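Local coordinates for protein X-PRO dipeptidase (Streptococcus pyogenes M1 GAS, PDB 3O5V) that probably cleaves dipeptides that end in proline, with manganese as cofactor, and is represented here by its creatinase/prolidase N-terminal domain alone, at residues H111-Q114 against Q120-N123; L10-K15 against T97-F102; A52-V57 against A88-T93; Y30-F35 against I69-F74. All blocks are in the same frame, centred on the assembly; numbering follows the deposited sequence.

In the fold
Three contacts pack a helix or the turn after one onto the mixed sheet; interaction 4 joins a helix end to the loop before border strand 73-76. None has a direct hydrogen bond. Interactions 1 and 3 are buried and lie on one face, where I98 and L90 both touch F117; interactions 2 and 4 lie on the other, partly buried. Strands 97-100 and 120-123 tie interaction 2 to interaction 1, while 54-58 and 73-76 tie interaction 3 to interaction 4. Interaction 3 is purely aliphatic and aromatic. Interaction 1 adds the carbon chain of an exposed glutamine, interaction 2 a tyrosine pair with a bridging water, and interaction 4 a threonine whose hydroxyl is engaged at its own helix end.

Interaction 1: H111-Q114 against Q120-N123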
loop_
_atom_site.group_PDB
_atom_site.type_symbol
_atom_site.label_atom_id
_atom_site.label_comp_id
_atom_site.label_asym_id
_atom_site.label_seq_id
_atom_site.Cartn_x
_atom_site.Cartn_y
_atom_site.Cartn_z
ATOM N N HIS A 111 -5.668 -10.442 -7.243
ATOM C CA HIS A 111 -4.887 -11.462 -7.950
ATOM C C HIS A 111 -3.502 -10.964 -8.396
ATOM O O HIS A 111 -2.512 -11.687 -8.278
ATOM C CB HIS A 111 -5.690 -12.026 -9.127
ATOM C CG HIS A 111 -6.831 -12.902 -8.710
ATOM N ND1 HIS A 111 -7.872 -13.219 -9.556
ATOM C CD2 HIS A 111 -7.102 -13.521 -7.532
ATOM C CE1 HIS A 111 -8.723 -14.011 -8.925
ATOM N NE2 HIS A 111 -8.285 -14.202 -7.694
ATOM N N GLY A 112 -3.430 -9.726 -8.878
ATOM C CA GLY A 112 -2.150 -9.080 -9.167
ATOM C C GLY A 112 -1.204 -9.119 -7.975
ATOM O O GLY A 112 -0.040 -9.513 -8.105
ATOM N N LEU A 113 -1.704 -8.731 -6.802
ATOM C CA LEU A 113 -0.872 -8.685 -5.608
ATOM C C LEU A 113 -0.411 -10.076 -5.193
ATOM O O LEU A 113 0.696 -10.234 -4.672
ATOM C CB LEU A 113 -1.609 -8.018 -4.449
ATOM C CG LEU A 113 -1.786 -6.495 -4.550
ATOM C CD1 LEU A 113 -2.709 -6.069 -3.446
ATOM C CD2 LEU A 113 -0.464 -5.729 -4.441
ATOM N N GLN A 114 -1.267 -11.068 -5.435
ATOM C CA GLN A 114 -0.955 -12.474 -5.154
ATOM C C GLN A 114 0.100 -13.088 -6.086
ATOM O O GLN A 114 0.657 -14.144 -5.764
ATOM C CB GLN A 114 -2.232 -13.332 -5.137
ATOM C CG GLN A 114 -3.088 -13.139 -3.876
ATOM C CD GLN A 114 -4.290 -14.082 -3.806
ATOM O OE1 GLN A 114 -5.001 -14.281 -4.784
ATOM N NE2 GLN A 114 -4.526 -14.647 -2.631
ATOM N N GLN A 120 -0.781 -15.021 3.373
ATOM C CA GLN A 120 -2.215 -15.037 3.628
ATOM C C GLN A 120 -2.772 -13.622 3.737
ATOM O O GLN A 120 -2.275 -12.826 4.536
ATOM C CB GLN A 120 -2.481 -15.757 4.952
ATOM C CG GLN A 120 -3.847 -16.365 5.055
ATOM C CD GLN A 120 -4.015 -17.520 4.080
ATOM O OE1 GLN A 120 -5.080 -17.699 3.496
ATOM N NE2 GLN A 120 -2.945 -18.301 3.883
ATOM N N PHE A 121 -3.827 -13.331 2.975
ATOM C CA PHE A 121 -4.480 -12.019 3.016
ATOM C C PHE A 121 -5.674 -11.990 3.961
ATOM O O PHE A 121 -6.517 -12.902 3.944
ATOM C CB PHE A 121 -4.922 -11.582 1.616
ATOM C CG PHE A 121 -3.802 -11.068 0.758
ATOM C CD1 PHE A 121 -3.749 -9.725 0.395
ATOM C CD2 PHE A 121 -2.804 -11.926 0.304
ATOM C CE1 PHE A 121 -2.716 -9.244 -0.407
ATOM C CE2 PHE A 121 -1.764 -11.454 -0.494
ATOM C CZ PHE A 121 -1.720 -10.105 -0.843
ATOM N N ASN A 122 -5.725 -10.933 4.772
ATOM C CA ASN A 122 -6.804 -10.692 5.733
ATOM C C ASN A 122 -7.433 -9.322 5.489
ATOM O O ASN A 122 -6.789 -8.435 4.927
ATOM C CB ASN A 122 -6.276 -10.751 7.172
ATOM C CG ASN A 122 -5.828 -12.144 7.582
ATOM O OD1 ASN A 122 -5.030 -12.302 8.510
ATOM N ND2 ASN A 122 -6.346 -13.162 6.900
ATOM N N ASN A 123 -8.683 -9.150 5.921
ATOM C CA ASN A 123 -9.439 -7.908 5.709
ATOM C C ASN A 123 -9.080 -6.764 6.680
ATOM O O ASN A 123 -9.201 -6.908 7.892
ATOM C CB ASN A 123 -10.947 -8.204 5.777
ATOM C CG ASN A 123 -11.815 -7.056 5.268
ATOM O OD1 ASN A 123 -13.039 -7.078 5.436
ATOM N ND2 ASN A 123 -11.207 -6.069 4.641
#
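The ring of F121 receives L113 and Q114 at a slant, so neither neighbour lies squarely over a face or in line with an edge. CZ of F121 comes 4.2 Å from CB of L113, and the adjacent CE2 is 4.0 Å from CG of Q114. The ring therefore presents its far end to the beginnings of the two helix side chains, whose outer atoms flank it a little farther off. The amide of Q114 is turned almost perpendicular to the ring, with the planes 87° apart, and the methylene portion touches closest. Beyond CG the glutamine chain is extended and slides past the phenylalanine in the opposite direction, its NE2 still passing 4.4 Å from CD2 of F121. On F121 itself, CG stands beside the backbone N (chi1 -77°), which sends the ring across the gap to the helix. That gap is wide: the CA atoms of Q114 and F121 are 8.9 Å apart, and the ring fills much of the distance. The contact is modest, about 126 Å² over both sides, without a hydrogen bond. Other neighbours enclose the same ring: F110, one turn back on the helix, pairs with it edge-to-face, and the side chains of I98, A100 and F102 touch it too. Backbone hydrogen bonds from Q120 and N122 hold the strand beside 97-100. Strand 97-100, helix 107-114 and parallel strand 120-123 make a beta-alpha-beta crossover, and here the connecting helix packs, through L113 and Q114, against the strand that completes the unit.

Interaction 2: L10-K15 against T97-F102; sequences LYLDQK and TIYAEF
Y11 swings its ring out with CG anti to the backbone N (chi1 -179°), while Y99 keeps CG beside its own N (chi1 -84°) and reaches from the strand toward the helix. The two rings meet in a T-shaped pair: an edge of Y11 points at a face of Y99, with centroids 5.6 Å apart and planes at 72°. The hydroxyl oxygen OH of Y11 ends 3.9 Å from CE1 of Y99. Elsewhere on the Y99 ring, the methyl CD2 of L12 lies 4.1 Å from CD2 of Y99. This is where the first helix, 3-14, lies on the sheet, on the face opposite the one I98 serves; strand 97-100 hydrogen-bonds there to 19-22, the strand that follows the helix. K15 crosses Y99 at about a right angle. Its CB and CG lie near the phenol end, and two bends farther out, at chi2 and chi3, fold CE back to 3.4 Å from Y99 OH, while CG also sits 3.7 Å above one face of the Y11 ring. One water spans the two segments, donating to K15 O at 3.1 Å and hydrogen-bonding to Y99 OH at 3.0 Å. A17 and L124 also touch the Y99 side chain.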
loop_
_atom_site.group_PDB
_atom_site.type_symbol
_atom_site.label_atom_id
_atom_site.label_comp_id
_atom_site.label_asym_id
_atom_site.label_seq_id
_atom_site.Cartn_x
_atom_site.Cartn_y
_atom_site.Cartn_z
ATOM N N LEU A 10 1.422 -0.805 15.036
ATOM C CA LEU A 10 1.053 -1.453 16.298
ATOM C C LEU A 10 -0.006 -2.527 16.034
ATOM O O LEU A 10 0.099 -3.662 16.527
ATOM C CB LEU A 10 0.515 -0.420 17.289
ATOM C CG LEU A 10 0.749 -0.621 18.796
ATOM C CD1 LEU A 10 -0.292 0.140 19.615
ATOM C CD2 LEU A 10 0.860 -2.075 19.233
ATOM N N TYR A 11 -1.020 -2.159 15.257
ATOM C CA TYR A 11 -2.108 -3.081 14.900
ATOM C C TYR A 11 -1.592 -4.365 14.266
ATOM O O TYR A 11 -1.974 -5.468 14.685
ATOM C CB TYR A 11 -3.091 -2.397 13.950
ATOM C CG TYR A 11 -4.258 -3.281 13.552
ATOM C CD1 TYR A 11 -5.250 -3.620 14.473
ATOM C CD2 TYR A 11 -4.363 -3.777 12.252
ATOM C CE1 TYR A 11 -6.334 -4.414 14.105
ATOM C CE2 TYR A 11 -5.440 -4.575 11.876
ATOM C CZ TYR A 11 -6.412 -4.896 12.809
ATOM O OH TYR A 11 -7.472 -5.689 12.441
ATOM N N LEU A 12 -0.729 -4.223 13.258
ATOM C CA LEU A 12 -0.072 -5.357 12.619
ATOM C C LEU A 12 0.679 -6.238 13.623
ATOM O O LEU A 12 0.569 -7.466 13.580
ATOM C CB LEU A 12 0.878 -4.866 11.519
ATOM C CG LEU A 12 0.220 -4.154 10.329
ATOM C CD1 LEU A 12 1.291 -3.517 9.449
ATOM C CD2 LEU A 12 -0.659 -5.120 9.516
ATOM N N ASP A 13 1.424 -5.611 14.533
ATOM C CA ASP A 13 2.157 -6.357 15.555
ATOM C C ASP A 13 1.220 -7.107 16.492
ATOM O O ASP A 13 1.478 -8.265 16.810
ATOM C CB ASP A 13 3.103 -5.447 16.337
ATOM C CG ASP A 13 4.380 -5.121 15.565
ATOM O OD1 ASP A 13 4.676 -5.773 14.536
ATOM O OD2 ASP A 13 5.102 -4.197 15.997
ATOM N N GLN A 14 0.138 -6.454 16.915
ATOM C CA GLN A 14 -0.916 -7.094 17.707
ATOM C C GLN A 14 -1.613 -8.269 16.993
ATOM O O GLN A 14 -2.062 -9.216 17.661
ATOM C CB GLN A 14 -1.950 -6.062 18.135
ATOM C CG GLN A 14 -1.443 -5.112 19.221
ATOM C CD GLN A 14 -2.327 -3.895 19.437
ATOM O OE1 GLN A 14 -3.122 -3.514 18.577
ATOM N NE2 GLN A 14 -2.173 -3.267 20.587
ATOM N N LYS A 15 -1.701 -8.208 15.658
ATOM C CA LYS A 15 -2.315 -9.282 14.854
ATOM C C LYS A 15 -1.299 -10.289 14.333
ATOM O O LYS A 15 -1.661 -11.234 13.608
ATOM C CB LYS A 15 -3.122 -8.706 13.675
ATOM C CG LYS A 15 -4.164 -7.658 14.060
ATOM C CD LYS A 15 -5.179 -8.186 15.081
ATOM C CE LYS A 15 -6.392 -8.795 14.411
ATOM N NZ LYS A 15 -7.433 -9.167 15.419
ATOM N N THR A 97 1.610 -12.965 6.675
ATOM C CA THR A 97 0.254 -12.513 6.915
ATOM C C THR A 97 0.158 -11.067 6.447
ATOM O O THR A 97 0.954 -10.228 6.867
ATOM C CB THR A 97 -0.113 -12.595 8.410
ATOM O OG1 THR A 97 0.174 -13.913 8.911
ATOM C CG2 THR A 97 -1.576 -12.304 8.602
ATOM N N ILE A 98 -0.804 -10.811 5.560
ATOM C CA ILE A 98 -1.007 -9.496 4.944
ATOM C C ILE A 98 -2.430 -9.000 5.204
ATOM O O ILE A 98 -3.390 -9.773 5.161
ATOM C CB ILE A 98 -0.699 -9.537 3.427
ATOM C CG1 ILE A 98 0.745 -9.979 3.204
ATOM C CG2 ILE A 98 -0.942 -8.182 2.746
ATOM C CD1 ILE A 98 1.024 -10.391 1.790
ATOM N N TYR A 99 -2.560 -7.714 5.515
ATOM C CA TYR A 99 -3.864 -7.078 5.573
ATOM C C TYR A 99 -4.112 -6.189 4.349
ATOM O O TYR A 99 -3.212 -5.471 3.922
ATOM C CB TYR A 99 -3.991 -6.279 6.864
ATOM C CG TYR A 99 -4.412 -7.142 8.030
ATOM C CD1 TYR A 99 -5.730 -7.123 8.485
ATOM C CD2 TYR A 99 -3.503 -7.991 8.663
ATOM C CE1 TYR A 99 -6.136 -7.917 9.545
ATOM C CE2 TYR A 99 -3.903 -8.803 9.734
ATOM C CZ TYR A 99 -5.218 -8.755 10.163
ATOM O OH TYR A 99 -5.628 -9.544 11.212
ATOM N N ALA A 100 -5.321 -6.249 3.784
ATOM C CA ALA A 100 -5.699 -5.372 2.664
ATOM C C ALA A 100 -7.168 -4.949 2.756
ATOM O O ALA A 100 -7.936 -5.550 3.502
ATOM C CB ALA A 100 -5.395 -6.047 1.305
ATOM N N GLU A 101 -7.548 -3.904 2.021
ATOM C CA GLU A 101 -8.895 -3.326 2.120
ATOM C C GLU A 101 -9.849 -4.038 1.173
ATOM O O GLU A 101 -10.015 -3.625 0.012
ATOM C CB GLU A 101 -8.889 -1.825 1.783
ATOM C CG GLU A 101 -8.017 -0.996 2.679
ATOM C CD GLU A 101 -8.096 0.474 2.326
ATOM O OE1 GLU A 101 -7.303 0.931 1.470
ATOM O OE2 GLU A 101 -8.963 1.168 2.898
ATOM N N PHE A 102 -10.495 -5.086 1.685
ATOM C CA PHE A 102 -11.367 -5.940 0.865
ATOM C C PHE A 102 -12.598 -5.190 0.330
ATOM O O PHE A 102 -13.171 -5.603 -0.688
ATOM C CB PHE A 102 -11.807 -7.187 1.648
ATOM C CG PHE A 102 -10.744 -8.267 1.795
ATOM C CD1 PHE A 102 -9.427 -8.088 1.353
ATOM C CD2 PHE A 102 -11.079 -9.482 2.411
ATOM C CE1 PHE A 102 -8.472 -9.108 1.505
ATOM C CE2 PHE A 102 -10.141 -10.498 2.575
ATOM C CZ PHE A 102 -8.831 -10.313 2.120
HETATM O O HOH W 1 -3.923 -12.021 11.707
#

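Interaction 3: A52-V57 against A88-T93; sequences APVLFV and AVLPNT
A single methyl of L90 makes the main bump here. Its CD2 settles onto the branched end of V54, in the shallow hollow formed by CB and the two methyls: 3.9 Å from V54 CB, about as far from CG1, and 4.1 Å from V54 CG2. The leucine holds CG beside its backbone N (chi1 -74°); CD1 continues the chain outward, and the other branch, CD2, turns down onto the valine although CB is not directed at the strand. The two side chains cross obliquely, and their CA atoms are only 7.5 Å apart. Next to this fit, the P91 ring brings CD to 4.3 Å from CG2 of V54, so leucine and proline share the valine between them. The strand belongs to the inner part of the mixed sheet, with 54-58 running between 44-48 and 73-76, and L90 is the first residue to leave helical geometry after helix 82-89. The chain thus packs on this face as it drops off the helix on its way to strand 97-100. One residue back, V89, still helical, sets CG2 4.5 Å from CD1 of F56, meeting the ring obliquely in a looser touch. F46 and Y48 flank L90 from the neighbouring strand, and F117 touches it as well. The F56 ring meets that of Y76 with planes about 10° apart, and it also touches K85 and I86 of helix 82-89.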
loop_
_atom_site.group_PDB
_atom_site.type_symbol
_atom_site.label_atom_id
_atom_site.label_comp_id
_atom_site.label_asym_id
_atom_site.label_seq_id
_atom_site.Cartn_x
_atom_site.Cartn_y
_atom_site.Cartn_z
ATOM N N ALA A 52 10.365 1.043 6.518
ATOM C CA ALA A 52 9.731 2.288 6.066
ATOM C C ALA A 52 8.504 1.947 5.216
ATOM O O ALA A 52 8.513 0.952 4.495
ATOM C CB ALA A 52 10.699 3.128 5.251
ATOM N N PRO A 53 7.447 2.764 5.303
ATOM C CA PRO A 53 6.338 2.534 4.379
ATOM C C PRO A 53 6.736 2.958 2.960
ATOM O O PRO A 53 7.723 3.698 2.785
ATOM C CB PRO A 53 5.234 3.427 4.936
ATOM C CG PRO A 53 5.988 4.569 5.596
ATOM C CD PRO A 53 7.245 3.964 6.145
ATOM N N VAL A 54 6.017 2.454 1.964
ATOM C CA VAL A 54 6.318 2.755 0.566
ATOM C C VAL A 54 5.041 3.111 -0.180
ATOM O O VAL A 54 4.078 2.322 -0.195
ATOM C CB VAL A 54 6.998 1.568 -0.154
ATOM C CG1 VAL A 54 7.305 1.930 -1.617
ATOM C CG2 VAL A 54 8.279 1.161 0.565
ATOM N N LEU A 55 5.035 4.286 -0.814
ATOM C CA LEU A 55 3.928 4.650 -1.683
ATOM C C LEU A 55 4.262 4.291 -3.127
ATOM O O LEU A 55 5.322 4.673 -3.635
ATOM C CB LEU A 55 3.574 6.144 -1.574
ATOM C CG LEU A 55 2.343 6.536 -2.413
ATOM C CD1 LEU A 55 1.059 5.943 -1.846
ATOM C CD2 LEU A 55 2.226 8.043 -2.520
ATOM N N PHE A 56 3.347 3.572 -3.770
ATOM C CA PHE A 56 3.481 3.180 -5.185
ATOM C C PHE A 56 2.403 3.873 -6.021
ATOM O O PHE A 56 1.208 3.701 -5.748
ATOM C CB PHE A 56 3.351 1.647 -5.326
ATOM C CG PHE A 56 3.549 1.158 -6.741
ATOM C CD1 PHE A 56 4.830 1.037 -7.272
ATOM C CD2 PHE A 56 2.454 0.827 -7.542
ATOM C CE1 PHE A 56 5.032 0.609 -8.610
ATOM C CE2 PHE A 56 2.639 0.383 -8.869
ATOM C CZ PHE A 56 3.938 0.284 -9.399
ATOM N N VAL A 57 2.818 4.648 -7.030
ATOM C CA VAL A 57 1.900 5.471 -7.827
ATOM C C VAL A 57 2.233 5.442 -9.332
ATOM O O VAL A 57 3.335 5.063 -9.713
ATOM C CB VAL A 57 1.917 6.976 -7.343
ATOM C CG1 VAL A 57 1.275 7.118 -5.960
ATOM C CG2 VAL A 57 3.352 7.548 -7.327
ATOM N N ALA A 88 10.149 -5.190 -8.113
ATOM C CA ALA A 88 11.489 -4.619 -8.289
ATOM C C ALA A 88 11.845 -3.562 -7.238
ATOM O O ALA A 88 13.006 -3.486 -6.809
ATOM C CB ALA A 88 11.652 -4.044 -9.706
ATOM N N VAL A 89 10.859 -2.768 -6.799
ATOM C CA VAL A 89 11.140 -1.609 -5.923
ATOM C C VAL A 89 10.984 -1.839 -4.410
ATOM O O VAL A 89 11.598 -1.126 -3.612
ATOM C CB VAL A 89 10.338 -0.325 -6.328
ATOM C CG1 VAL A 89 10.567 0.012 -7.789
ATOM C CG2 VAL A 89 8.829 -0.464 -6.011
ATOM N N LEU A 90 10.153 -2.802 -4.021
ATOM C CA LEU A 90 9.879 -3.047 -2.603
ATOM C C LEU A 90 11.058 -3.760 -1.922
ATOM O O LEU A 90 11.738 -4.564 -2.563
ATOM C CB LEU A 90 8.612 -3.881 -2.435
ATOM C CG LEU A 90 7.240 -3.234 -2.661
ATOM C CD1 LEU A 90 6.191 -4.188 -2.189
ATOM C CD2 LEU A 90 7.095 -1.943 -1.898
ATOM N N PRO A 91 11.291 -3.476 -0.624
ATOM C CA PRO A 91 12.423 -4.119 0.078
ATOM C C PRO A 91 12.213 -5.609 0.336
ATOM O O PRO A 91 13.183 -6.356 0.469
ATOM C CB PRO A 91 12.493 -3.363 1.410
ATOM C CG PRO A 91 11.102 -2.757 1.590
ATOM C CD PRO A 91 10.619 -2.451 0.207
ATOM N N ASN A 92 10.954 -6.036 0.393
ATOM C CA ASN A 92 10.598 -7.352 0.900
ATOM C C ASN A 92 9.196 -7.750 0.440
ATOM O O ASN A 92 8.275 -6.945 0.516
ATOM C CB ASN A 92 10.647 -7.320 2.438
ATOM C CG ASN A 92 10.416 -8.670 3.063
ATOM O OD1 ASN A 92 11.361 -9.342 3.481
ATOM N ND2 ASN A 92 9.163 -9.077 3.151
ATOM N N THR A 93 9.033 -8.985 -0.031
ATOM C CA THR A 93 7.698 -9.496 -0.378
ATOM C C THR A 93 7.366 -10.802 0.363
ATOM O O THR A 93 6.472 -11.547 -0.037
ATOM C CB THR A 93 7.526 -9.664 -1.913
ATOM O OG1 THR A 93 8.489 -10.600 -2.396
ATOM C CG2 THR A 93 7.721 -8.334 -2.641
#

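Interaction 4: Y30-F35 against I69-F74; sequences YLTGFF and ISFPVF
Helix 25-32 ends in an ST turn, and T32, the residue that makes it, also carries the contact with I69 and F71. Its OG1 accepts a hydrogen bond from the backbone N of F34 at 3.2 Å, nearly straight at 162°, and is hydrogen-bonded to I28 O one turn back in the helix. The hydroxyl stands between the backbone N and the carbonyl carbon (chi1 71°), which suits both bonds and leaves the methyl CG2 for the other segment. That methyl meets the F71 ring at its edge, close to the ring plane, with T32 CG2 4.0 Å from F71 CZ. The two side chains cross at about a right angle. I69 fits in beside them: in the conformer given, its CD1 lies close to CB and O of T32 and 4.2 Å from CB of F34, while its CG2 sits over the centre of one F71 face. Because I69 was modelled in two conformers, the tightest of these approaches are doubtful. F34 directs CB to the isoleucine, but its ring leads away toward L55 and V57; the side chain comes within about 3 Å, nearest atoms, of a bound glycerol, probably from the crystallisation liquor. L45 on strand 44-48 touches both T32 and F71, and L5 of helix 3-14 also lies against F71. G33 takes a positive phi of 79° as the chain turns out of the helix. This is a glycine-terminated helix end combined with an ST turn, packed on the loop that leads from helix 62-68 into the border strand 73-76.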
loop_
_atom_site.group_PDB
_atom_site.type_symbol
_atom_site.label_atom_id
_atom_site.label_comp_id
_atom_site.label_asym_id
_atom_site.label_seq_id
_atom_site.Cartn_x
_atom_site.Cartn_y
_atom_site.Cartn_z
ATOM N N TYR A 30 -6.401 9.882 4.053
ATOM C CA TYR A 30 -6.586 9.891 5.507
ATOM C C TYR A 30 -5.250 9.661 6.217
ATOM O O TYR A 30 -4.897 10.384 7.159
ATOM C CB TYR A 30 -7.597 8.822 5.909
ATOM C CG TYR A 30 -8.061 8.899 7.355
ATOM C CD1 TYR A 30 -9.357 9.319 7.662
ATOM C CD2 TYR A 30 -7.220 8.527 8.403
ATOM C CE1 TYR A 30 -9.800 9.371 8.997
ATOM C CE2 TYR A 30 -7.645 8.592 9.743
ATOM C CZ TYR A 30 -8.931 9.018 10.025
ATOM O OH TYR A 30 -9.365 9.074 11.343
ATOM N N LEU A 31 -4.482 8.692 5.720
ATOM C CA LEU A 31 -3.210 8.312 6.326
ATOM C C LEU A 31 -2.046 9.228 6.019
ATOM O O LEU A 31 -1.193 9.400 6.883
ATOM C CB LEU A 31 -2.820 6.872 5.963
ATOM C CG LEU A 31 -3.776 5.805 6.497
ATOM C CD1 LEU A 31 -3.418 4.410 5.920
ATOM C CD2 LEU A 31 -3.825 5.827 8.023
ATOM N N THR A 32 -2.013 9.825 4.823
ATOM C CA THR A 32 -0.801 10.522 4.357
ATOM C C THR A 32 -0.996 11.978 3.926
ATOM O O THR A 32 -0.004 12.699 3.756
ATOM C CB THR A 32 -0.170 9.799 3.141
ATOM O OG1 THR A 32 -1.004 9.986 1.986
ATOM C CG2 THR A 32 0.014 8.303 3.416
ATOM N N GLY A 33 -2.238 12.382 3.682
ATOM C CA GLY A 33 -2.534 13.728 3.187
ATOM C C GLY A 33 -2.305 13.921 1.691
ATOM O O GLY A 33 -2.431 15.043 1.180
ATOM N N PHE A 34 -1.977 12.835 0.991
ATOM C CA PHE A 34 -1.891 12.835 -0.484
ATOM C C PHE A 34 -3.171 12.231 -1.074
ATOM O O PHE A 34 -3.521 11.098 -0.753
ATOM C CB PHE A 34 -0.671 12.015 -0.941
ATOM C CG PHE A 34 -0.648 11.701 -2.417
ATOM C CD1 PHE A 34 -0.448 12.711 -3.355
ATOM C CD2 PHE A 34 -0.819 10.394 -2.864
ATOM C CE1 PHE A 34 -0.410 12.427 -4.726
ATOM C CE2 PHE A 34 -0.790 10.102 -4.233
ATOM C CZ PHE A 34 -0.589 11.123 -5.163
ATOM N N PHE A 35 -3.849 12.976 -1.939
ATOM C CA PHE A 35 -5.051 12.448 -2.585
ATOM C C PHE A 35 -4.816 12.213 -4.074
ATOM O O PHE A 35 -4.343 13.096 -4.779
ATOM C CB PHE A 35 -6.253 13.375 -2.366
ATOM C CG PHE A 35 -7.526 12.858 -2.967
ATOM C CD1 PHE A 35 -8.168 11.748 -2.421
ATOM C CD2 PHE A 35 -8.057 13.455 -4.106
ATOM C CE1 PHE A 35 -9.345 11.251 -2.982
ATOM C CE2 PHE A 35 -9.228 12.971 -4.686
ATOM C CZ PHE A 35 -9.879 11.865 -4.120
ATOM N N ILE A 69 4.768 13.757 0.944
ATOM C CA ILE A 69 5.241 12.489 1.516
ATOM C C ILE A 69 6.770 12.489 1.589
ATOM O O ILE A 69 7.418 12.697 0.556
ATOM C CB ILE A 69 4.813 11.290 0.612
ATOM C CG1 ILE A 69 3.296 11.265 0.397
ATOM C CG2 ILE A 69 5.296 9.966 1.186
ATOM C CD1 ILE A 69 2.511 11.421 1.664
ATOM N N SER A 70 7.333 12.223 2.774
ATOM C CA SER A 70 8.795 12.166 2.955
ATOM C C SER A 70 9.369 10.743 2.916
ATOM O O SER A 70 10.580 10.562 2.731
ATOM C CB SER A 70 9.232 12.886 4.240
ATOM O OG SER A 70 8.790 12.206 5.401
ATOM N N PHE A 71 8.509 9.737 3.102
ATOM C CA PHE A 71 8.951 8.342 2.973
ATOM C C PHE A 71 9.022 7.907 1.491
ATOM O O PHE A 71 8.608 8.668 0.613
ATOM C CB PHE A 71 8.104 7.383 3.821
ATOM C CG PHE A 71 6.623 7.375 3.502
ATOM C CD1 PHE A 71 6.124 6.636 2.436
ATOM C CD2 PHE A 71 5.717 8.041 4.347
ATOM C CE1 PHE A 71 4.743 6.588 2.177
ATOM C CE2 PHE A 71 4.341 7.998 4.103
ATOM C CZ PHE A 71 3.852 7.273 3.014
ATOM N N PRO A 72 9.562 6.698 1.208
ATOM C CA PRO A 72 9.797 6.333 -0.198
ATOM C C PRO A 72 8.545 6.350 -1.097
ATOM O O PRO A 72 7.481 5.816 -0.732
ATOM C CB PRO A 72 10.365 4.916 -0.105
ATOM C CG PRO A 72 11.026 4.864 1.228
ATOM C CD PRO A 72 10.220 5.760 2.141
ATOM N N VAL A 73 8.692 6.978 -2.263
ATOM C CA VAL A 73 7.651 7.018 -3.286
ATOM C C VAL A 73 8.277 6.487 -4.562
ATOM O O VAL A 73 9.349 6.950 -4.954
ATOM C CB VAL A 73 7.137 8.465 -3.499
ATOM C CG1 VAL A 73 6.117 8.540 -4.657
ATOM C CG2 VAL A 73 6.475 8.978 -2.215
ATOM N N PHE A 74 7.631 5.501 -5.186
ATOM C CA PHE A 74 8.074 4.976 -6.476
ATOM C C PHE A 74 6.960 5.088 -7.500
ATOM O O PHE A 74 5.790 4.814 -7.192
ATOM C CB PHE A 74 8.473 3.501 -6.362
ATOM C CG PHE A 74 9.661 3.253 -5.458
ATOM C CD1 PHE A 74 10.959 3.532 -5.896
ATOM C CD2 PHE A 74 9.476 2.746 -4.181
ATOM C CE1 PHE A 74 12.058 3.302 -5.058
ATOM C CE2 PHE A 74 10.559 2.513 -3.326
ATOM C CZ PHE A 74 11.857 2.789 -3.764
#